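PDB 3P94: GDSL-like Lipase from Parabacteroides distasonis, which probably hydrolyses ester bonds as a GDSL-like serine hydrolase of the SGNH clan, possibly acting as a lysophospholipase. Local coordinates for residues 48-53 and 71-76; 64-69 and 107-112; 157-162 and 196-201. One frame throughout, in Å; residues are numbered along the deposited sequence. Where two conformers were deposited one is given.

Interaction 1: residues 48-53 and 71-76; sequences NFVDRG and INLKPK
A beta-alpha-beta crossover of the flavodoxin-like fold places Leu-73, in the turn after helix 59-71, against Val-50 and Arg-52 of strand 49-53. The two connected strands are not neighbours: strand 23-29 lies between them in the sheet, so the two segments share no backbone hydrogen bond and meet through side chains. Leu-73 turns its CD1 branch toward the strand, 3.9 Å from CG1 of Val-50 and 4.1 Å from NE of Arg-52, whose chain it meets at about a right angle. A beta-branched residue suits the strand, and here its methyl also supports an arginine: CG1 of Val-50 sits 3.5 Å above the guanidinium plane of Arg-52, over its centre. A bend at chi2 (-65°) folds the arginine back along its own strand, where NH1 bonds to Asp-51 O at 2.8 Å, approaching from above the carbonyl plane. Asn-16 OD1 takes the NE hydrogen, so this buried charged group has polar partners as well as an apolar face. The type I turn holding Leu-73 closes with Lys-74 N on Ile-71 O. On the strand side, Asp-51 forms an Asx turn, its OD1 accepting from Gly-53 N at 3.2 Å.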
loop_
_atom_site.group_PDB
_atom_site.type_symbol
_atom_site.label_atom_id
_atom_site.label_comp_id
_atom_site.label_asym_id
_atom_site.label_seq_id
_atom_site.Cartn_x
_atom_site.Cartn_y
_atom_site.Cartn_z
ATOM N N ASN A 48 -0.554 15.244 -8.925
ATOM C CA ASN A 48 0.434 15.769 -7.985
ATOM C C ASN A 48 0.553 14.807 -6.787
ATOM O O ASN A 48 0.481 15.214 -5.633
ATOM C CB ASN A 48 0.129 17.228 -7.554
ATOM C CG ASN A 48 1.223 17.895 -6.738
ATOM O OD1 ASN A 48 2.418 17.572 -6.848
ATOM N ND2 ASN A 48 0.827 18.832 -5.879
ATOM N N PHE A 49 0.700 13.512 -7.084
ATOM C CA PHE A 49 0.915 12.466 -6.085
ATOM C C PHE A 49 2.381 12.050 -6.115
ATOM O O PHE A 49 3.011 12.104 -7.175
ATOM C CB PHE A 49 0.002 11.241 -6.326
ATOM C CG PHE A 49 -1.497 11.449 -6.273
ATOM C CD1 PHE A 49 -2.049 12.498 -5.541
ATOM C CD2 PHE A 49 -2.361 10.561 -6.904
ATOM C CE1 PHE A 49 -3.435 12.671 -5.471
ATOM C CE2 PHE A 49 -3.750 10.728 -6.824
ATOM C CZ PHE A 49 -4.276 11.787 -6.115
ATOM N N VAL A 50 2.916 11.636 -4.963
ATOM C CA VAL A 50 4.303 11.188 -4.852
ATOM C C VAL A 50 4.275 9.664 -4.737
ATOM O O VAL A 50 3.683 9.138 -3.801
ATOM C CB VAL A 50 5.055 11.868 -3.674
ATOM C CG1 VAL A 50 6.464 11.311 -3.523
ATOM C CG2 VAL A 50 5.103 13.377 -3.851
ATOM N N ASP A 51 4.897 8.967 -5.693
ATOM C CA ASP A 51 4.929 7.503 -5.734
ATOM C C ASP A 51 6.128 6.993 -4.928
ATOM O O ASP A 51 7.277 7.267 -5.271
ATOM C CB ASP A 51 4.975 7.036 -7.211
ATOM C CG ASP A 51 5.286 5.566 -7.471
ATOM O OD1 ASP A 51 5.121 4.735 -6.526
ATOM O OD2 ASP A 51 5.651 5.235 -8.630
ATOM N N ARG A 52 5.852 6.267 -3.844
ATOM C CA ARG A 52 6.902 5.718 -2.993
ATOM C C ARG A 52 6.708 4.204 -2.778
ATOM O O ARG A 52 7.073 3.665 -1.732
ATOM C CB ARG A 52 6.998 6.497 -1.658
ATOM C CG ARG A 52 7.586 7.926 -1.793
ATOM C CD ARG A 52 9.045 7.887 -2.258
ATOM N NE ARG A 52 9.654 9.200 -2.474
ATOM C CZ ARG A 52 9.710 9.819 -3.649
ATOM N NH1 ARG A 52 9.160 9.273 -4.723
ATOM N NH2 ARG A 52 10.306 10.996 -3.757
ATOM N N GLY A 53 6.197 3.522 -3.807
ATOM C CA GLY A 53 6.034 2.070 -3.780
ATOM C C GLY A 53 7.351 1.367 -4.052
ATOM O O GLY A 53 8.139 1.850 -4.866
ATOM N N ILE A 71 7.133 11.001 6.233
ATOM C CA ILE A 71 7.232 12.082 7.240
ATOM C C ILE A 71 8.073 13.269 6.731
ATOM O O ILE A 71 7.604 14.411 6.785
ATOM C CB ILE A 71 7.773 11.568 8.603
ATOM C CG1 ILE A 71 6.835 10.462 9.201
ATOM C CG2 ILE A 71 7.984 12.747 9.584
ATOM C CD1 ILE A 71 7.345 9.675 10.365
ATOM N N ASN A 72 9.296 13.003 6.227
ATOM C CA ASN A 72 10.197 14.065 5.770
ATOM C C ASN A 72 9.689 14.814 4.525
ATOM O O ASN A 72 10.172 15.923 4.265
ATOM C CB ASN A 72 11.598 13.528 5.549
ATOM C CG ASN A 72 12.303 13.149 6.848
ATOM O OD1 ASN A 72 11.852 13.460 7.958
ATOM N ND2 ASN A 72 13.424 12.447 6.739
ATOM N N LEU A 73 8.682 14.263 3.814
ATOM C CA LEU A 73 8.103 14.941 2.647
ATOM C C LEU A 73 6.939 15.857 3.061
ATOM O O LEU A 73 6.416 16.587 2.226
ATOM C CB LEU A 73 7.656 13.927 1.570
ATOM C CG LEU A 73 8.766 13.046 0.950
ATOM C CD1 LEU A 73 8.207 12.192 -0.150
ATOM C CD2 LEU A 73 9.932 13.875 0.397
ATOM N N LYS A 74 6.557 15.835 4.358
ATOM C CA LYS A 74 5.467 16.627 4.954
ATOM C C LYS A 74 4.187 16.658 4.051
ATOM O O LYS A 74 3.740 17.740 3.671
ATOM C CB LYS A 74 5.961 18.063 5.267
ATOM C CG LYS A 74 7.055 18.110 6.334
ATOM C CD LYS A 74 7.612 19.516 6.495
ATOM C CE LYS A 74 8.483 19.653 7.716
ATOM N NZ LYS A 74 8.859 21.075 7.943
ATOM N N PRO A 75 3.591 15.504 3.668
ATOM C CA PRO A 75 2.385 15.561 2.826
ATOM C C PRO A 75 1.127 15.871 3.624
ATOM O O PRO A 75 1.121 15.731 4.837
ATOM C CB PRO A 75 2.312 14.147 2.244
ATOM C CG PRO A 75 2.862 13.290 3.327
ATOM C CD PRO A 75 3.943 14.105 3.991
ATOM N N LYS A 76 0.048 16.239 2.926
ATOM C CA LYS A 76 -1.267 16.456 3.533
ATOM C C LYS A 76 -1.821 15.098 3.963
ATOM O O LYS A 76 -2.420 14.972 5.035
ATOM C CB LYS A 76 -2.225 17.131 2.536
ATOM C CG LYS A 76 -1.871 18.574 2.190
ATOM C CD LYS A 76 -2.893 19.166 1.233
ATOM C CE LYS A 76 -2.621 20.621 0.970
ATOM N NZ LYS A 76 -3.780 21.280 0.334
#

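Interaction 2: residues 64-69 and 107-112; sequences VRFRQD and AELAKA
Phe-66 brings the CD2-CE2-CZ side of its ring to Ala-110 and the CB of Leu-109, joining two neighbouring helices of the alpha/beta flavodoxin-like fold, 59-71 and 96-112. Their local axes run in nearly the same direction, 27° apart and 10.9 Å at closest approach, a spacing that the Phe-66 ring bridges here. The ring meets the second helix obliquely: CE2 comes within 4.0 Å of the backbone N of Ala-110 and 4.1 Å of its CB, while CD2 lies 4.2 Å from CB of Leu-109. Alanine suits this place because its single methyl lets the phenyl ring come right up to the helix backbone. With CG trans to the backbone N (chi1 -153°), the Phe-66 ring reaches toward helix 96-112, sliding past Leu-109, which runs the opposite way. Leu-63 and Ile-71 also touch Leu-109, extending the apolar patch along helix 59-71. Nearer the surface, exposed Arg-67 bends at chi3 and brings NH2 to 4.1 Å from CD2 of Leu-109, the methyl lying at the guanidinium edge. Elsewhere on helix 59-71, buried Arg-65 is matched by buried Asp-69 one turn on. This salt bridge is flat at the arginine: NH1 meets the anti lone pair of Asp-69 OD2 at 2.8 Å, and that oxygen lies only 4° out of the guanidinium plane.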
loop_
_atom_site.group_PDB
_atom_site.type_symbol
_atom_site.label_atom_id
_atom_site.label_comp_id
_atom_site.label_asym_id
_atom_site.label_seq_id
_atom_site.Cartn_x
_atom_site.Cartn_y
_atom_site.Cartn_z
ATOM N N VAL A 64 10.015 1.259 8.788
ATOM C CA VAL A 64 11.375 1.795 8.928
ATOM C C VAL A 64 11.638 2.908 7.861
ATOM O O VAL A 64 12.208 3.946 8.187
ATOM C CB VAL A 64 12.425 0.654 8.881
ATOM C CG1 VAL A 64 13.850 1.194 8.720
ATOM C CG2 VAL A 64 12.325 -0.203 10.140
ATOM N N ARG A 65 11.182 2.705 6.625
ATOM C CA ARG A 65 11.329 3.649 5.502
ATOM C C ARG A 65 10.385 4.874 5.622
ATOM O O ARG A 65 10.613 5.897 4.969
ATOM C CB ARG A 65 11.012 2.877 4.205
ATOM C CG ARG A 65 11.305 3.625 2.939
ATOM C CD ARG A 65 11.360 2.718 1.748
ATOM N NE ARG A 65 10.122 1.969 1.463
ATOM C CZ ARG A 65 9.125 2.405 0.698
ATOM N NH1 ARG A 65 9.124 3.650 0.240
ATOM N NH2 ARG A 65 8.112 1.606 0.401
ATOM N N PHE A 66 9.315 4.753 6.439
ATOM C CA PHE A 66 8.250 5.739 6.634
ATOM C C PHE A 66 8.744 7.154 6.910
ATOM O O PHE A 66 8.175 8.102 6.375
ATOM C CB PHE A 66 7.309 5.300 7.776
ATOM C CG PHE A 66 5.902 5.834 7.658
ATOM C CD1 PHE A 66 5.004 5.281 6.744
ATOM C CD2 PHE A 66 5.464 6.866 8.474
ATOM C CE1 PHE A 66 3.702 5.773 6.631
ATOM C CE2 PHE A 66 4.158 7.354 8.364
ATOM C CZ PHE A 66 3.287 6.801 7.446
ATOM N N ARG A 67 9.774 7.308 7.755
ATOM C CA ARG A 67 10.298 8.632 8.104
ATOM C C ARG A 67 10.880 9.371 6.858
ATOM O O ARG A 67 10.550 10.531 6.649
ATOM C CB ARG A 67 11.334 8.517 9.230
ATOM C CG ARG A 67 11.972 9.840 9.648
ATOM C CD ARG A 67 12.465 9.808 11.092
ATOM N NE ARG A 67 11.393 9.441 12.017
ATOM C CZ ARG A 67 10.466 10.278 12.475
ATOM N NH1 ARG A 67 10.506 11.565 12.153
ATOM N NH2 ARG A 67 9.497 9.834 13.269
ATOM N N GLN A 68 11.705 8.694 6.039
ATOM C CA GLN A 68 12.341 9.293 4.858
ATOM C C GLN A 68 11.359 9.514 3.705
ATOM O O GLN A 68 11.367 10.573 3.082
ATOM C CB GLN A 68 13.511 8.408 4.374
ATOM C CG GLN A 68 14.229 8.963 3.122
ATOM C CD GLN A 68 15.194 8.007 2.480
ATOM O OE1 GLN A 68 16.383 7.993 2.810
ATOM N NE2 GLN A 68 14.712 7.231 1.508
ATOM N N ASP A 69 10.550 8.507 3.402
ATOM C CA ASP A 69 9.669 8.555 2.251
ATOM C C ASP A 69 8.272 9.101 2.496
ATOM O O ASP A 69 7.545 9.285 1.524
ATOM C CB ASP A 69 9.629 7.160 1.612
ATOM C CG ASP A 69 10.925 6.809 0.863
ATOM O OD1 ASP A 69 11.808 7.691 0.747
ATOM O OD2 ASP A 69 11.041 5.666 0.379
ATOM N N ALA A 107 0.285 4.566 11.082
ATOM C CA ALA A 107 -0.839 5.490 11.285
ATOM C C ALA A 107 -0.544 6.460 12.425
ATOM O O ALA A 107 -0.783 7.658 12.281
ATOM C CB ALA A 107 -2.131 4.714 11.564
ATOM N N GLU A 108 0.013 5.954 13.537
ATOM C CA GLU A 108 0.327 6.775 14.710
ATOM C C GLU A 108 1.480 7.748 14.422
ATOM O O GLU A 108 1.428 8.890 14.888
ATOM C CB GLU A 108 0.628 5.894 15.926
ATOM C CG GLU A 108 -0.620 5.203 16.466
ATOM C CD GLU A 108 -0.488 4.442 17.773
ATOM O OE1 GLU A 108 0.651 4.237 18.250
ATOM O OE2 GLU A 108 -1.539 4.060 18.330
ATOM N N LEU A 109 2.490 7.326 13.638
ATOM C CA LEU A 109 3.602 8.207 13.250
ATOM C C LEU A 109 3.104 9.325 12.338
ATOM O O LEU A 109 3.524 10.472 12.495
ATOM C CB LEU A 109 4.740 7.422 12.552
ATOM C CG LEU A 109 5.641 6.579 13.446
ATOM C CD1 LEU A 109 6.588 5.750 12.601
ATOM C CD2 LEU A 109 6.442 7.443 14.443
ATOM N N ALA A 110 2.195 8.992 11.396
ATOM C CA ALA A 110 1.607 9.972 10.489
ATOM C C ALA A 110 0.771 10.991 11.267
ATOM O O ALA A 110 0.922 12.191 11.023
ATOM C CB ALA A 110 0.744 9.273 9.444
ATOM N N LYS A 111 -0.081 10.533 12.215
ATOM C CA LYS A 111 -0.920 11.444 12.988
ATOM C C LYS A 111 -0.061 12.396 13.859
ATOM O O LYS A 111 -0.371 13.592 13.953
ATOM C CB LYS A 111 -1.933 10.669 13.841
ATOM C CG LYS A 111 -2.955 11.574 14.536
ATOM C CD LYS A 111 -3.874 10.785 15.467
ATOM C CE LYS A 111 -4.578 11.662 16.477
ATOM N NZ LYS A 111 -5.493 12.645 15.833
ATOM N N ALA A 112 1.023 11.885 14.469
ATOM C CA ALA A 112 1.933 12.685 15.300
ATOM C C ALA A 112 2.645 13.780 14.474
ATOM O O ALA A 112 3.071 14.790 15.025
ATOM C CB ALA A 112 2.960 11.774 15.950
#

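Interaction 3: residues 157-162 and 196-201; sequences TYVDYH and LEAIHK
The CB of Ala-198 touches two methyls of strand 157-159, 3.5 Å from CG2 of Val-159 and 3.8 Å from CG2 of Thr-157. Both strand residues point toward the helix, as residues two apart on a strand do, and the alanine methyl is small enough to let the backbones draw close, with CA atoms of Val-159 and Ala-198 6.7 Å apart. The torsion of Val-159 (chi1 174°) divides its branches between two tasks. CG2, next to the backbone N, goes to Ala-198, whereas CG1 rests 3.5 Å above the ring plane of Tyr-161, offset toward the rim. Thr-157 is similarly two-sided: its methyl joins the apolar contact while OG1 hydrogen-bonds to OG1 of Thr-202, a hydroxyl that is also bonded to Ala-198 O. A beta-branched residue with one polar arm thus suits partly exposed Thr-157, which faces the last turns of helix 185-202. Strand 157-159 is the outermost on this side of the parallel flavodoxin-like sheet, and helix 185-202 packs against it. Backbone bonds to Phe-119 and Ser-121 fix the strand to its inner neighbour. Tyr-161, in turn, packs on Met-191 and Val-195 of the same long helix. Just beyond the strand Asp-160 takes the N-cap position, its side chain capping a backbone N of helix 161-165 and its OD2 hydrogen-bonded to OG of Ser-163.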
loop_
_atom_site.group_PDB
_atom_site.type_symbol
_atom_site.label_atom_id
_atom_site.label_comp_id
_atom_site.label_asym_id
_atom_site.label_seq_id
_atom_site.Cartn_x
_atom_site.Cartn_y
_atom_site.Cartn_z
ATOM N N THR A 157 -9.989 7.377 6.552
ATOM C CA THR A 157 -10.663 6.939 5.329
ATOM C C THR A 157 -10.192 5.512 4.970
ATOM O O THR A 157 -8.989 5.235 5.025
ATOM C CB THR A 157 -10.369 7.940 4.187
ATOM O OG1 THR A 157 -10.894 9.216 4.548
ATOM C CG2 THR A 157 -10.957 7.503 2.842
ATOM N N TYR A 158 -11.142 4.620 4.610
ATOM C CA TYR A 158 -10.831 3.255 4.179
ATOM C C TYR A 158 -11.192 3.117 2.695
ATOM O O TYR A 158 -12.315 3.433 2.301
ATOM C CB TYR A 158 -11.564 2.211 5.043
ATOM C CG TYR A 158 -11.289 0.767 4.659
ATOM C CD1 TYR A 158 -10.092 0.145 5.012
ATOM C CD2 TYR A 158 -12.252 0.004 3.996
ATOM C CE1 TYR A 158 -9.844 -1.188 4.680
ATOM C CE2 TYR A 158 -12.023 -1.332 3.673
ATOM C CZ TYR A 158 -10.820 -1.925 4.020
ATOM O OH TYR A 158 -10.606 -3.247 3.720
ATOM N N VAL A 159 -10.223 2.704 1.874
ATOM C CA VAL A 159 -10.386 2.538 0.429
ATOM C C VAL A 159 -10.616 1.054 0.167
ATOM O O VAL A 159 -9.690 0.247 0.321
ATOM C CB VAL A 159 -9.159 3.111 -0.342
ATOM C CG1 VAL A 159 -9.237 2.816 -1.831
ATOM C CG2 VAL A 159 -9.019 4.607 -0.114
ATOM N N ASP A 160 -11.852 0.692 -0.212
ATOM C CA ASP A 160 -12.196 -0.706 -0.428
ATOM C C ASP A 160 -11.996 -1.154 -1.889
ATOM O O ASP A 160 -12.960 -1.372 -2.649
ATOM C CB ASP A 160 -13.621 -1.003 0.055
ATOM C CG ASP A 160 -13.951 -2.482 0.219
ATOM O OD1 ASP A 160 -13.057 -3.327 -0.020
ATOM O OD2 ASP A 160 -15.085 -2.791 0.614
ATOM N N TYR A 161 -10.729 -1.391 -2.244
ATOM C CA TYR A 161 -10.392 -1.964 -3.546
ATOM C C TYR A 161 -10.906 -3.396 -3.651
ATOM O O TYR A 161 -11.358 -3.815 -4.715
ATOM C CB TYR A 161 -8.866 -2.026 -3.734
ATOM C CG TYR A 161 -8.101 -0.727 -3.811
ATOM C CD1 TYR A 161 -8.578 0.340 -4.564
ATOM C CD2 TYR A 161 -6.820 -0.623 -3.277
ATOM C CE1 TYR A 161 -7.830 1.507 -4.716
ATOM C CE2 TYR A 161 -6.061 0.532 -3.431
ATOM C CZ TYR A 161 -6.568 1.594 -4.154
ATOM O OH TYR A 161 -5.817 2.728 -4.299
ATOM N N HIS A 162 -10.754 -4.160 -2.548
ATOM C CA HIS A 162 -11.043 -5.594 -2.430
ATOM C C HIS A 162 -12.465 -5.963 -2.880
ATOM O O HIS A 162 -12.599 -6.848 -3.726
ATOM C CB HIS A 162 -10.788 -6.079 -0.980
ATOM C CG HIS A 162 -10.765 -7.576 -0.845
ATOM N ND1 HIS A 162 -11.932 -8.321 -0.845
ATOM C CD2 HIS A 162 -9.711 -8.419 -0.715
ATOM C CE1 HIS A 162 -11.555 -9.588 -0.726
ATOM N NE2 HIS A 162 -10.232 -9.698 -0.636
ATOM N N LEU A 196 -9.201 8.122 -6.066
ATOM C CA LEU A 196 -9.365 9.549 -6.354
ATOM C C LEU A 196 -10.564 10.120 -5.594
ATOM O O LEU A 196 -10.472 11.222 -5.066
ATOM C CB LEU A 196 -9.512 9.833 -7.854
ATOM C CG LEU A 196 -8.226 9.789 -8.703
ATOM C CD1 LEU A 196 -8.563 9.964 -10.159
ATOM C CD2 LEU A 196 -7.208 10.844 -8.260
ATOM N N GLU A 197 -11.664 9.354 -5.516
ATOM C CA GLU A 197 -12.886 9.747 -4.800
ATOM C C GLU A 197 -12.591 9.844 -3.289
ATOM O O GLU A 197 -13.023 10.798 -2.653
ATOM C CB GLU A 197 -14.006 8.732 -5.083
ATOM C CG GLU A 197 -15.414 9.257 -4.864
ATOM C CD GLU A 197 -16.528 8.352 -5.360
ATOM O OE1 GLU A 197 -16.311 7.611 -6.348
ATOM O OE2 GLU A 197 -17.635 8.406 -4.776
ATOM N N ALA A 198 -11.820 8.884 -2.739
ATOM C CA ALA A 198 -11.432 8.877 -1.323
ATOM C C ALA A 198 -10.515 10.064 -0.977
ATOM O O ALA A 198 -10.737 10.716 0.038
ATOM C CB ALA A 198 -10.743 7.572 -0.979
ATOM N N ILE A 199 -9.512 10.360 -1.833
ATOM C CA ILE A 199 -8.578 11.477 -1.625
ATOM C C ILE A 199 -9.328 12.818 -1.670
ATOM O O ILE A 199 -9.111 13.653 -0.789
ATOM C CB ILE A 199 -7.393 11.433 -2.640
ATOM C CG1 ILE A 199 -6.417 10.283 -2.290
ATOM C CG2 ILE A 199 -6.637 12.774 -2.723
ATOM C CD1 ILE A 199 -5.530 9.797 -3.460
ATOM N N HIS A 200 -10.199 13.028 -2.683
ATOM C CA HIS A 200 -10.932 14.287 -2.850
ATOM C C HIS A 200 -11.911 14.545 -1.691
ATOM O O HIS A 200 -12.141 15.701 -1.369
ATOM C CB HIS A 200 -11.652 14.353 -4.210
ATOM C CG HIS A 200 -10.728 14.285 -5.397
ATOM N ND1 HIS A 200 -11.175 13.837 -6.633
ATOM C CD2 HIS A 200 -9.406 14.571 -5.492
ATOM C CE1 HIS A 200 -10.123 13.877 -7.433
ATOM N NE2 HIS A 200 -9.034 14.303 -6.791
ATOM N N LYS A 201 -12.429 13.490 -1.035
ATOM C CA LYS A 201 -13.320 13.645 0.112
ATOM C C LYS A 201 -12.509 13.887 1.414
ATOM O O LYS A 201 -13.013 14.575 2.297
ATOM C CB LYS A 201 -14.300 12.449 0.243
ATOM C CG LYS A 201 -13.740 11.125 0.765
#

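How the interactions relate
Interactions 1 and 3 are buried contacts between a sheet-edge strand and a following element, at the two outermost strands; interaction 2 joins helix to helix and is only partly buried, with an arginine at its margin. None has a hydrogen bond across it, but their apolar chemistry differs: a leucine methyl beside a valine and an arginine in interaction 1, a phenyl ring on a helix in interaction 2, methyl on methyl in interaction 3. Helix 59-71, which carries one side of interaction 2, leads directly into the turn of interaction 1, and Arg-65 NH1 bonds to Arg-52 O at 2.8 Å. Through Phe-49, whose CZ lies 3.5 Å from Ile-199 CD1, strand 49-53 also reaches the helix of interaction 3; interactions 2 and 3 do not touch.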